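Local structure of acetylserotonin O-methyltransferase (Homo sapiens, 4A6D) at residues K107-G110 / R111-R115; L120-A123 / V124-R128; R291-L294 / L295-L298; Q310-T313 / P314-H318. The protein catalyses the transfer of a methyl group from S-adenosyl-L-methionine to N-acetylserotonin, yielding melatonin, and works as a homodimer. All coordinates share one frame; numbering follows the deposited sequence.

Interaction 1: residues K107-G110 / R111-R115. With SO4 (sulfate ion), chain F.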
loop_
_atom_site.group_PDB
_atom_site.type_symbol
_atom_site.label_atom_id
_atom_site.label_comp_id
_atom_site.label_asym_id
_atom_site.label_seq_id
_atom_site.Cartn_x
_atom_site.Cartn_y
_atom_site.Cartn_z
ATOM N N LYS A 107 -5.899 1.421 11.990
ATOM C CA LYS A 107 -7.295 1.325 11.575
ATOM C C LYS A 107 -7.710 2.623 10.856
ATOM O O LYS A 107 -8.381 2.547 9.837
ATOM C CB LYS A 107 -8.192 1.097 12.794
ATOM C CG LYS A 107 -8.100 -0.291 13.409
ATOM C CD LYS A 107 -8.781 -0.280 14.764
ATOM C CE LYS A 107 -8.938 -1.653 15.343
ATOM N NZ LYS A 107 -9.772 -1.614 16.565
ATOM N N TYR A 108 -7.272 3.805 11.349
ATOM C CA TYR A 108 -7.604 5.083 10.702
ATOM C C TYR A 108 -6.953 5.210 9.320
ATOM O O TYR A 108 -7.623 5.652 8.389
ATOM C CB TYR A 108 -7.262 6.289 11.598
ATOM C CG TYR A 108 -7.541 7.630 10.953
ATOM C CD1 TYR A 108 -8.803 8.217 11.031
ATOM C CD2 TYR A 108 -6.547 8.310 10.250
ATOM C CE1 TYR A 108 -9.063 9.457 10.444
ATOM C CE2 TYR A 108 -6.796 9.549 9.656
ATOM C CZ TYR A 108 -8.055 10.116 9.753
ATOM O OH TYR A 108 -8.304 11.326 9.149
ATOM N N MET A 109 -5.639 4.870 9.205
ATOM C CA MET A 109 -4.883 4.878 7.934
ATOM C C MET A 109 -5.606 3.948 6.911
ATOM O O MET A 109 -5.786 4.305 5.740
ATOM C CB MET A 109 -3.437 4.370 8.132
ATOM C CG MET A 109 -2.517 5.332 8.846
ATOM S SD MET A 109 -0.796 4.801 8.647
ATOM C CE MET A 109 -0.105 5.494 9.964
ATOM N N GLY A 110 -6.058 2.801 7.406
ATOM C CA GLY A 110 -6.771 1.811 6.618
ATOM C C GLY A 110 -8.114 2.262 6.104
ATOM O O GLY A 110 -8.424 2.039 4.939
ATOM N N ARG A 111 -8.902 2.915 6.960
ATOM C CA ARG A 111 -10.259 3.389 6.662
ATOM C C ARG A 111 -10.331 4.729 5.919
ATOM O O ARG A 111 -11.247 4.917 5.132
ATOM C CB ARG A 111 -11.122 3.426 7.952
ATOM C CG ARG A 111 -11.427 2.033 8.530
ATOM C CD ARG A 111 -11.777 2.024 10.015
ATOM N NE ARG A 111 -11.686 0.669 10.576
ATOM C CZ ARG A 111 -11.754 0.376 11.873
ATOM N NH1 ARG A 111 -11.911 1.340 12.772
ATOM N NH2 ARG A 111 -11.660 -0.884 12.282
ATOM N N THR A 112 -9.423 5.675 6.186
ATOM C CA THR A 112 -9.502 6.993 5.551
ATOM C C THR A 112 -8.372 7.296 4.565
ATOM O O THR A 112 -8.648 7.506 3.389
ATOM C CB THR A 112 -9.644 8.104 6.607
ATOM O OG1 THR A 112 -8.487 8.041 7.432
ATOM C CG2 THR A 112 -10.866 7.940 7.461
ATOM N N SER A 113 -7.131 7.372 5.043
ATOM C CA SER A 113 -5.950 7.701 4.227
ATOM C C SER A 113 -5.811 6.814 3.001
ATOM O O SER A 113 -5.528 7.319 1.916
ATOM C CB SER A 113 -4.674 7.617 5.064
ATOM O OG SER A 113 -4.879 8.172 6.351
ATOM N N TYR A 114 -5.992 5.489 3.178
ATOM C CA TYR A 114 -5.892 4.482 2.110
ATOM C C TYR A 114 -6.849 4.815 0.983
ATOM O O TYR A 114 -6.442 4.823 -0.178
ATOM C CB TYR A 114 -6.125 3.067 2.670
ATOM C CG TYR A 114 -5.939 1.973 1.651
ATOM C CD1 TYR A 114 -6.990 1.582 0.812
ATOM C CD2 TYR A 114 -4.728 1.298 1.538
ATOM C CE1 TYR A 114 -6.823 0.573 -0.131
ATOM C CE2 TYR A 114 -4.558 0.268 0.608
ATOM C CZ TYR A 114 -5.602 -0.077 -0.238
ATOM O OH TYR A 114 -5.448 -1.099 -1.150
ATOM N N ARG A 115 -8.110 5.120 1.330
ATOM C CA ARG A 115 -9.162 5.511 0.384
ATOM C C ARG A 115 -8.700 6.757 -0.393
ATOM O O ARG A 115 -8.543 6.678 -1.607
ATOM C CB ARG A 115 -10.483 5.776 1.126
ATOM C CG ARG A 115 -11.385 4.549 1.208
ATOM C CD ARG A 115 -12.878 4.874 1.113
ATOM N NE ARG A 115 -13.284 5.538 -0.142
ATOM C CZ ARG A 115 -13.464 4.932 -1.317
ATOM N NH1 ARG A 115 -13.248 3.626 -1.442
ATOM N NH2 ARG A 115 -13.842 5.634 -2.381
HETATM S S SO4 F . -12.629 0.947 16.474
HETATM O O1 SO4 F . -12.552 -0.280 15.659
HETATM O O2 SO4 F . -13.411 1.956 15.755
HETATM O O3 SO4 F . -13.275 0.637 17.748
HETATM O O4 SO4 F . -11.272 1.474 16.740
#
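T112 and Y108 form the tightly packed half of this contact. The hydroxyl OG1 of T112 sits over the centre of one face of the Y108 ring, 3.0 Å above its plane, and CB of T112 adds a CH-pi contact to the same ring, 19° off its normal. T112 OG1 also donates to Y108 O over 2.7 Å, while T112 N reaches that oxygen from the opposite face of the carbonyl plane, so two donors grip it. The Y108 ring is met edge-to-face by F156. K107 and R111 make the looser, more exposed half, running side by side with K107 CB over the guanidinium face of R111, 3.7 Å above it. Both converge on a sulfate, probably from the crystallisation liquor: K107 NZ bonds to O1 at 3.2 Å and weakly to O4, both bonds from R111 NH1 are weak, and E30 holds R111 NH2 in a salt bridge. Between 111 and 113 the helical turn widens, and Y114 N donates to M109 O at 2.8 Å, five residues back. That i to i+5 bond is the signature of a pi-type turn, within helix 103-117, where Y114 stacks on Y114 of the second subunit at the dimer interface.

Interaction 2: residues L120-A123 / V124-R128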
loop_
_atom_site.group_PDB
_atom_site.type_symbol
_atom_site.label_atom_id
_atom_site.label_comp_id
_atom_site.label_asym_id
_atom_site.label_seq_id
_atom_site.Cartn_x
_atom_site.Cartn_y
_atom_site.Cartn_z
ATOM N N LEU A 120 -4.502 9.764 -5.601
ATOM C CA LEU A 120 -3.185 10.425 -5.565
ATOM C C LEU A 120 -2.856 11.190 -6.844
ATOM O O LEU A 120 -2.410 12.340 -6.762
ATOM C CB LEU A 120 -2.023 9.460 -5.202
ATOM C CG LEU A 120 -0.620 10.098 -5.172
ATOM C CD1 LEU A 120 -0.525 11.203 -4.119
ATOM C CD2 LEU A 120 0.436 9.095 -4.930
ATOM N N ALA A 121 -3.063 10.552 -8.004
ATOM C CA ALA A 121 -2.776 11.126 -9.317
ATOM C C ALA A 121 -3.511 12.448 -9.536
ATOM O O ALA A 121 -2.906 13.383 -10.061
ATOM C CB ALA A 121 -3.097 10.129 -10.421
ATOM N N ASP A 122 -4.768 12.560 -9.052
ATOM C CA ASP A 122 -5.536 13.794 -9.176
ATOM C C ASP A 122 -5.124 14.839 -8.171
ATOM O O ASP A 122 -5.157 16.020 -8.503
ATOM C CB ASP A 122 -7.042 13.538 -9.129
ATOM C CG ASP A 122 -7.586 12.699 -10.263
ATOM O OD1 ASP A 122 -6.918 12.627 -11.338
ATOM O OD2 ASP A 122 -8.662 12.097 -10.083
ATOM N N ALA A 123 -4.742 14.425 -6.939
ATOM C CA ALA A 123 -4.254 15.343 -5.893
ATOM C C ALA A 123 -2.938 15.960 -6.367
ATOM O O ALA A 123 -2.731 17.142 -6.194
ATOM C CB ALA A 123 -4.067 14.612 -4.579
ATOM N N VAL A 124 -2.101 15.178 -7.048
ATOM C CA VAL A 124 -0.858 15.633 -7.675
ATOM C C VAL A 124 -1.248 16.543 -8.868
ATOM O O VAL A 124 -0.797 17.683 -8.908
ATOM C CB VAL A 124 0.066 14.445 -8.083
ATOM C CG1 VAL A 124 1.212 14.900 -8.977
ATOM C CG2 VAL A 124 0.607 13.720 -6.854
ATOM N N ARG A 125 -2.116 16.047 -9.790
ATOM C CA ARG A 125 -2.619 16.779 -10.961
ATOM C C ARG A 125 -3.173 18.166 -10.626
ATOM O O ARG A 125 -2.807 19.134 -11.283
ATOM C CB ARG A 125 -3.716 15.970 -11.684
ATOM C CG ARG A 125 -3.244 15.291 -12.957
ATOM C CD ARG A 125 -4.321 14.423 -13.591
ATOM N NE ARG A 125 -3.741 13.451 -14.512
ATOM C CZ ARG A 125 -3.771 12.129 -14.341
ATOM N NH1 ARG A 125 -4.371 11.603 -13.279
ATOM N NH2 ARG A 125 -3.221 11.321 -15.248
ATOM N N GLU A 126 -4.036 18.260 -9.602
ATOM C CA GLU A 126 -4.735 19.487 -9.222
ATOM C C GLU A 126 -4.076 20.313 -8.156
ATOM O O GLU A 126 -4.405 21.500 -8.021
ATOM C CB GLU A 126 -6.185 19.166 -8.810
ATOM C CG GLU A 126 -7.045 18.610 -9.943
ATOM C CD GLU A 126 -8.144 17.644 -9.536
ATOM O OE1 GLU A 126 -8.816 17.900 -8.508
ATOM O OE2 GLU A 126 -8.353 16.644 -10.264
ATOM N N GLY A 127 -3.216 19.689 -7.359
ATOM C CA GLY A 127 -2.547 20.352 -6.250
ATOM C C GLY A 127 -3.472 20.616 -5.080
ATOM O O GLY A 127 -3.245 21.562 -4.313
ATOM N N ARG A 128 -4.498 19.760 -4.904
ATOM C CA ARG A 128 -5.464 19.922 -3.809
ATOM C C ARG A 128 -5.947 18.585 -3.205
ATOM O O ARG A 128 -5.830 17.543 -3.854
ATOM C CB ARG A 128 -6.658 20.819 -4.259
ATOM C CG ARG A 128 -7.552 20.193 -5.335
ATOM C CD ARG A 128 -8.758 21.048 -5.661
ATOM N NE ARG A 128 -8.634 21.676 -6.978
ATOM C CZ ARG A 128 -9.430 21.425 -8.012
ATOM N NH1 ARG A 128 -10.435 20.567 -7.893
ATOM N NH2 ARG A 128 -9.234 22.041 -9.170
#
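D122 and R125 meet through a weak salt bridge, with D122 OD1 at 3.4 Å from R125 NH1 and an N-H...O angle of 144°. The oxygen lies at the edge of the guanidinium, near its plane, while the carboxylate plane is turned 55° from that group. Beside this pair, A121 CB touches R125 NH1 at 3.5 Å. On another side of the helix L120 CD1 packs against V124 CG2 at 3.9 Å; CG2 is anti to the carbonyl carbon, which brings this methyl back toward the preceding turn. D122 and E126 run side by side, their carboxylate planes 21° apart, and the like charges OD1 of D122 and OE2 of E126 stay 4.4 Å from each other. E126 OE1 in turn lies over one face of the R128 guanidinium, a purely electrostatic pairing.

In the next shell, R125 NH1 has its stronger partner in E30 of the second subunit, L120 packs on L301 and V305 of helix 294-305, and V124 O accepts from S56 of the second subunit. The backbone then closes the turn: A123 O receives G127 N at 2.8 Å and, weakly, R128 N at 3.4 Å, and G127 has a positive phi. Such a change of backbone direction, with the carbonyl of A123 serving both amides, one of them weakly, marks the C-terminal end of helix 120-126 at the dimer interface.

Interaction 3: residues R291-L294 / L295-L298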
loop_
_atom_site.group_PDB
_atom_site.type_symbol
_atom_site.label_atom_id
_atom_site.label_comp_id
_atom_site.label_asym_id
_atom_site.label_seq_id
_atom_site.Cartn_x
_atom_site.Cartn_y
_atom_site.Cartn_z
ATOM N N ARG A 291 14.452 16.406 0.145
ATOM C CA ARG A 291 14.618 15.055 -0.363
ATOM C C ARG A 291 14.735 13.939 0.685
ATOM O O ARG A 291 15.220 12.864 0.397
ATOM C CB ARG A 291 15.713 15.004 -1.431
ATOM C CG ARG A 291 15.221 14.245 -2.678
ATOM C CD ARG A 291 16.019 14.579 -3.921
ATOM N NE ARG A 291 15.833 15.973 -4.337
ATOM C CZ ARG A 291 16.707 16.952 -4.120
ATOM N NH1 ARG A 291 17.840 16.709 -3.474
ATOM N NH2 ARG A 291 16.459 18.175 -4.557
ATOM N N GLY A 292 14.219 14.180 1.870
ATOM C CA GLY A 292 14.202 13.180 2.921
ATOM C C GLY A 292 13.820 13.800 4.244
ATOM O O GLY A 292 13.802 15.023 4.373
ATOM N N PRO A 293 13.562 12.996 5.284
ATOM C CA PRO A 293 13.518 11.516 5.274
ATOM C C PRO A 293 12.324 11.052 4.438
ATOM O O PRO A 293 11.347 11.803 4.278
ATOM C CB PRO A 293 13.339 11.158 6.759
ATOM C CG PRO A 293 13.653 12.488 7.560
ATOM C CD PRO A 293 13.265 13.572 6.617
ATOM N N LEU A 294 12.397 9.819 3.886
ATOM C CA LEU A 294 11.346 9.267 3.054
ATOM C C LEU A 294 9.965 9.319 3.725
ATOM O O LEU A 294 8.992 9.754 3.096
ATOM C CB LEU A 294 11.725 7.846 2.608
ATOM C CG LEU A 294 10.665 6.996 1.861
ATOM C CD1 LEU A 294 10.070 7.735 0.665
ATOM C CD2 LEU A 294 11.285 5.684 1.434
ATOM N N LEU A 295 9.887 8.895 4.995
ATOM C CA LEU A 295 8.630 8.876 5.735
ATOM C C LEU A 295 8.026 10.303 5.803
ATOM O O LEU A 295 6.828 10.442 5.641
ATOM C CB LEU A 295 8.860 8.250 7.138
ATOM C CG LEU A 295 7.609 8.093 8.035
ATOM C CD1 LEU A 295 7.762 6.928 8.974
ATOM C CD2 LEU A 295 7.396 9.328 8.876
ATOM N N THR A 296 8.866 11.348 5.989
ATOM C CA THR A 296 8.452 12.761 6.045
ATOM C C THR A 296 7.950 13.239 4.692
ATOM O O THR A 296 6.950 13.951 4.632
ATOM C CB THR A 296 9.575 13.641 6.602
ATOM O OG1 THR A 296 9.972 13.113 7.866
ATOM C CG2 THR A 296 9.147 15.078 6.783
ATOM N N GLN A 297 8.653 12.857 3.610
ATOM C CA GLN A 297 8.240 13.165 2.239
ATOM C C GLN A 297 6.853 12.524 1.972
ATOM O O GLN A 297 5.982 13.181 1.384
ATOM C CB GLN A 297 9.249 12.605 1.230
ATOM C CG GLN A 297 10.581 13.329 1.166
ATOM C CD GLN A 297 11.487 12.524 0.265
ATOM O OE1 GLN A 297 12.024 11.487 0.645
ATOM N NE2 GLN A 297 11.595 12.913 -0.976
ATOM N N LEU A 298 6.640 11.265 2.442
ATOM C CA LEU A 298 5.352 10.587 2.247
ATOM C C LEU A 298 4.264 11.340 2.999
ATOM O O LEU A 298 3.203 11.607 2.435
ATOM C CB LEU A 298 5.390 9.083 2.627
ATOM C CG LEU A 298 6.259 8.138 1.767
ATOM C CD1 LEU A 298 6.419 6.819 2.441
ATOM C CD2 LEU A 298 5.667 7.913 0.380
#
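Q297 turns back over the start of its own helix because CG lies anti to the carbonyl carbon (chi1 -72°) and the chain then runs extended to CD (chi2 173°). Its amide thereby comes alongside the incoming loop: CD lies 3.6 Å from G292 N, and OE1 approaches L294 CA at 3.3 Å. These are packing contacts; the polar ends of the amide are engaged by the second subunit, where S69 is hydrogen-bonded to OE1 and the carbonyl of D65 accepts weakly from NE2. R291 also faces that subunit, its NE in a salt bridge with D65.

L294 has CG opposite the backbone N, which sends CD1 along the helix to L298 CG at 4.0 Å, the two leucines lying at a slant to each other. P293, preceded by a cis peptide bond, takes the N-cap position. CD and CG of its ring pack on T296, with CD at 3.6 Å from OG1, a hydroxyl hydrogen-bonded to S284. The first helical turns are closed by the backbone: Q297 N donates to P293 O at 3.0 Å with an N-H...O angle of 163°, and L298 N donates to L294 O at 2.9 Å.

The contact thus forms the N-terminal end of helix 294-305, entered from the loop that follows strand 278-283; L294 and L298 pack on L70 and V21 of the second subunit, respectively, while L295 also touches I337, in the loop ahead of strand 339-344.

Interaction 4: residues Q310-T313 / P314-H318. With SO4 (sulfate ion), chain E.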
loop_
_atom_site.group_PDB
_atom_site.type_symbol
_atom_site.label_atom_id
_atom_site.label_comp_id
_atom_site.label_asym_id
_atom_site.label_seq_id
_atom_site.Cartn_x
_atom_site.Cartn_y
_atom_site.Cartn_z
ATOM N N GLN A 310 1.478 20.891 4.108
ATOM C CA GLN A 310 2.689 20.215 3.647
ATOM C C GLN A 310 3.573 20.057 4.855
ATOM O O GLN A 310 3.336 20.704 5.889
ATOM C CB GLN A 310 3.431 21.145 2.632
ATOM C CG GLN A 310 3.680 22.565 3.182
ATOM C CD GLN A 310 4.347 23.586 2.279
ATOM O OE1 GLN A 310 3.879 24.745 2.164
ATOM N NE2 GLN A 310 5.532 23.260 1.771
ATOM N N GLU A 311 4.614 19.240 4.723
ATOM C CA GLU A 311 5.646 19.167 5.750
ATOM C C GLU A 311 6.668 20.257 5.376
ATOM O O GLU A 311 6.681 20.721 4.232
ATOM C CB GLU A 311 6.255 17.755 5.879
ATOM C CG GLU A 311 5.251 16.697 6.354
ATOM C CD GLU A 311 4.509 16.923 7.661
ATOM O OE1 GLU A 311 5.073 17.559 8.583
ATOM O OE2 GLU A 311 3.349 16.467 7.758
ATOM N N ARG A 312 7.432 20.761 6.342
ATOM C CA ARG A 312 8.362 21.859 6.034
ATOM C C ARG A 312 9.745 21.614 6.572
ATOM O O ARG A 312 9.911 20.802 7.479
ATOM C CB ARG A 312 7.800 23.228 6.533
ATOM C CG ARG A 312 6.442 23.630 5.913
ATOM C CD ARG A 312 5.791 24.763 6.691
ATOM N NE ARG A 312 4.701 25.428 5.976
ATOM C CZ ARG A 312 3.403 25.182 6.158
ATOM N NH1 ARG A 312 3.010 24.228 6.993
ATOM N NH2 ARG A 312 2.494 25.883 5.505
ATOM N N THR A 313 10.735 22.335 6.018
ATOM C CA THR A 313 12.142 22.336 6.445
ATOM C C THR A 313 12.328 23.276 7.634
ATOM O O THR A 313 11.545 24.237 7.794
ATOM C CB THR A 313 13.090 22.785 5.293
ATOM O OG1 THR A 313 12.900 24.172 5.014
ATOM C CG2 THR A 313 12.966 21.905 4.008
ATOM N N PRO A 314 13.418 23.080 8.436
ATOM C CA PRO A 314 13.688 24.000 9.554
ATOM C C PRO A 314 13.695 25.491 9.160
ATOM O O PRO A 314 13.130 26.344 9.873
ATOM C CB PRO A 314 15.057 23.535 10.034
ATOM C CG PRO A 314 15.073 22.103 9.742
ATOM C CD PRO A 314 14.438 22.007 8.393
ATOM N N THR A 315 14.319 25.798 8.006
ATOM C CA THR A 315 14.409 27.152 7.456
ATOM C C THR A 315 12.991 27.714 7.171
ATOM O O THR A 315 12.730 28.887 7.440
ATOM C CB THR A 315 15.313 27.109 6.216
ATOM O OG1 THR A 315 16.660 26.846 6.630
ATOM C CG2 THR A 315 15.289 28.377 5.427
ATOM N N HIS A 316 12.087 26.859 6.623
ATOM C CA HIS A 316 10.713 27.242 6.308
ATOM C C HIS A 316 9.954 27.614 7.580
ATOM O O HIS A 316 9.319 28.672 7.611
ATOM C CB HIS A 316 10.010 26.142 5.516
ATOM C CG HIS A 316 8.744 26.573 4.822
ATOM N ND1 HIS A 316 8.142 25.766 3.876
ATOM C CD2 HIS A 316 8.003 27.705 4.967
ATOM C CE1 HIS A 316 7.070 26.427 3.470
ATOM N NE2 HIS A 316 6.945 27.597 4.105
ATOM N N TYR A 317 10.076 26.797 8.648
ATOM C CA TYR A 317 9.467 27.076 9.960
ATOM C C TYR A 317 10.075 28.325 10.557
ATOM O O TYR A 317 9.347 29.105 11.165
ATOM C CB TYR A 317 9.602 25.902 10.931
ATOM C CG TYR A 317 8.638 24.762 10.650
ATOM C CD1 TYR A 317 7.270 24.909 10.863
ATOM C CD2 TYR A 317 9.098 23.527 10.190
ATOM C CE1 TYR A 317 6.386 23.854 10.647
ATOM C CE2 TYR A 317 8.222 22.462 9.970
ATOM C CZ TYR A 317 6.867 22.630 10.207
ATOM O OH TYR A 317 5.989 21.601 9.982
ATOM N N HIS A 318 11.372 28.571 10.280
ATOM C CA HIS A 318 12.082 29.771 10.712
ATOM C C HIS A 318 11.516 31.009 10.037
ATOM O O HIS A 318 11.267 31.963 10.747
ATOM C CB HIS A 318 13.613 29.650 10.478
ATOM C CG HIS A 318 14.427 30.666 11.226
ATOM N ND1 HIS A 318 15.818 30.639 11.200
ATOM C CD2 HIS A 318 14.032 31.691 12.018
ATOM C CE1 HIS A 318 16.218 31.638 11.969
ATOM N NE2 HIS A 318 15.179 32.307 12.480
HETATM S S SO4 E . 16.403 34.516 15.192
HETATM O O1 SO4 E . 17.695 33.902 14.848
HETATM O O2 SO4 E . 15.520 33.456 15.662
HETATM O O3 SO4 E . 16.543 35.574 16.233
HETATM O O4 SO4 E . 15.815 35.123 13.984
HETATM O O HOH W 1 4.395 22.264 8.149
HETATM O O HOH W 2 6.962 19.368 8.831
HETATM O O HOH W 3 9.658 23.622 3.268
#
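R312 lies between two aromatic rings and uses a different part of its chain on each. Over the H316 imidazole its CD stands 3.7 Å above the plane, centred on the face and only 7° off the normal. Over the Y317 phenol its CB sits 3.5 Å above the plane, displaced toward the rim. The guanidinium is turned 75° from the imidazole, and H316 NE2 lies at its edge, in its plane, while Q310 CG covers one of its faces. D259 fixes both groups, in a salt bridge with R312 NH2 and a hydrogen bond with H316 NE2. T313 crosses H316 at about a right angle; placed between backbone N and carbonyl carbon (chi1 69°), its OG1 accepts from H316 N at 3.2 Å as the N-cap. Waters add further links: one joins Q310 O, R312 NH1 and Y317 OH, another E311 OE1, R312 N and Y317 OH. The other carboxylate oxygen, E311 OE2, bonds to H255, inferred to be the catalytic proton donor/acceptor. The loop after helix 294-305 thereby enters helix 314-324, with R312 packed on C262 of helix 259-272 and Y317 against V281 and E283 of strand 278-283.

Overall arrangement
From the N terminus the four contacts follow in series; none nests in or crosses another, and each joins two adjoining segments through residues about one helical turn apart, so none closes a long loop. Interaction 1 lies within helix 103-117, and interaction 2 ends the next helix, 120-126. Interactions 3 and 4 form the entries to helices 294-305 and 314-324 and touch through T296 O and E311 CG, 3.7 Å apart. Interactions 1, 2 and 3 reach the second subunit through several residues, interaction 4 through Q310 on H58 of that subunit; it mainly faces strand 278-283 and H255. Helix 294-305 ties interactions 2, 3 and 4: interaction 3 starts it, and L120 and E311 pack on it.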